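PDB 4P5P: ThiJ/PfpI family protein from Francisella tularensis subsp. novicida, which probably acts as a glyoxalase III of the Hsp31-like peptidase C56 family and may serve as a cysteine protease and virulence factor. Local coordinates for residues S188-S191 / S195-K198. Numbering follows the deposited sequence.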
loop_
_atom_site.group_PDB
_atom_site.type_symbol
_atom_site.label_atom_id
_atom_site.label_comp_id
_atom_site.label_asym_id
_atom_site.label_seq_id
_atom_site.Cartn_x
_atom_site.Cartn_y
_atom_site.Cartn_z
ATOM N N SER A 188 -8.641 11.831 7.966
ATOM C CA SER A 188 -8.124 13.197 7.878
ATOM C C SER A 188 -7.042 13.274 6.817
ATOM O O SER A 188 -6.509 12.252 6.381
ATOM C CB SER A 188 -7.569 13.679 9.218
ATOM O OG SER A 188 -6.393 12.985 9.579
ATOM N N SER A 189 -6.727 14.493 6.388
ATOM C CA SER A 189 -5.663 14.709 5.414
ATOM C C SER A 189 -4.989 16.050 5.639
ATOM O O SER A 189 -5.576 16.981 6.213
ATOM C CB SER A 189 -6.204 14.635 3.971
ATOM O OG SER A 189 -7.100 15.704 3.681
ATOM N N ALA A 190 -3.749 16.134 5.189
ATOM C CA ALA A 190 -3.048 17.398 5.161
ATOM C C ALA A 190 -3.307 18.076 3.830
ATOM O O ALA A 190 -4.000 17.547 2.975
ATOM C CB ALA A 190 -1.562 17.186 5.380
ATOM N N SER A 191 -2.752 19.266 3.662
ATOM C CA SER A 191 -2.846 19.968 2.392
ATOM C C SER A 191 -2.262 19.120 1.264
ATOM O O SER A 191 -1.426 18.252 1.513
ATOM C CB SER A 191 -2.114 21.300 2.483
ATOM O OG SER A 191 -2.406 22.103 1.364
ATOM N N SER A 195 3.410 15.714 3.145
ATOM C CA SER A 195 3.618 14.463 3.861
ATOM C C SER A 195 2.674 14.388 5.054
ATOM O O SER A 195 2.586 15.326 5.861
ATOM C CB SER A 195 5.066 14.341 4.321
ATOM O OG SER A 195 5.292 13.111 4.995
ATOM N N TYR A 196 1.965 13.267 5.158
ATOM C CA TYR A 196 0.975 13.076 6.213
ATOM C C TYR A 196 0.821 11.602 6.528
ATOM O O TYR A 196 0.470 10.810 5.655
ATOM C CB TYR A 196 -0.364 13.667 5.801
ATOM C CG TYR A 196 -1.365 13.785 6.932
ATOM C CD1 TYR A 196 -1.109 14.595 8.027
ATOM C CD2 TYR A 196 -2.579 13.116 6.894
ATOM C CE1 TYR A 196 -2.028 14.728 9.053
ATOM C CE2 TYR A 196 -3.509 13.248 7.919
ATOM C CZ TYR A 196 -3.225 14.053 8.998
ATOM O OH TYR A 196 -4.146 14.180 10.026
ATOM N N VAL A 197 1.106 11.255 7.776
ATOM C CA VAL A 197 1.085 9.880 8.244
ATOM C C VAL A 197 0.279 9.767 9.533
ATOM O O VAL A 197 0.474 10.535 10.471
ATOM C CB VAL A 197 2.514 9.353 8.481
ATOM C CG1 VAL A 197 2.497 7.916 8.995
ATOM C CG2 VAL A 197 3.325 9.456 7.199
ATOM N N LYS A 198 -0.619 8.786 9.562
ATOM C CA LYS A 198 -1.408 8.472 10.738
ATOM C C LYS A 198 -1.044 7.100 11.285
ATOM O O LYS A 198 -0.727 6.194 10.517
ATOM C CB LYS A 198 -2.898 8.513 10.399
ATOM C CG LYS A 198 -3.393 9.902 9.966
ATOM C CD LYS A 198 -3.233 10.974 11.051
ATOM C CE LYS A 198 -3.954 10.621 12.322
ATOM N NZ LYS A 198 -3.950 11.728 13.319
#
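With CG anti to the backbone N (chi1 -167°), Tyr-196 swings its ring out to the loop 188-191, while a chi1 of 68° at Ser-188 sets OG between its own backbone N and carbonyl carbon, facing the phenol. The pair lies at the surface of the flavodoxin-like fold of the DJ-1/PfpI family, where the chain leaves the short strand 186-187 and returns as the edge strand 197-200 of the central sheet. The two segments run in opposite directions, and the contact is made largely by the Tyr-196 side chain against the backbone and side chains of 188-190, with Ala-190 opposite Tyr-196 (CA to CA 6.0 Å). One face of the tyrosine ring lies against the loop backbone: Ala-190 N sits 3.6 Å above the ring plane but off its centre, and Ser-189 CA comes within 3.6 Å of Tyr-196 CE2. Ala-190 CB packs at the root of the side chain, 3.7 Å from Tyr-196 CD1 and close to Tyr-196 CB as well. Ala-190 N itself is hydrogen-bonded to Gln-207 OE1. Ser-188 is also hydrogen-bonded to Val-155 through the backbone and to Thr-156 OG1 through its carbonyl O; the contact thus links the loop that follows the small sheet 154-155/186-187 to the start of the main sheet's edge strand. Lys-198, its chain bent at chi2 and chi3, passes the serine with CD 4.0 Å from Ser-188 OG and carries NZ on to a salt bridge with Glu-154. At the far end of the ring, Ser-188 OG approaches in the ring plane and forms a hydrogen bond of 2.6 Å with Tyr-196 OH.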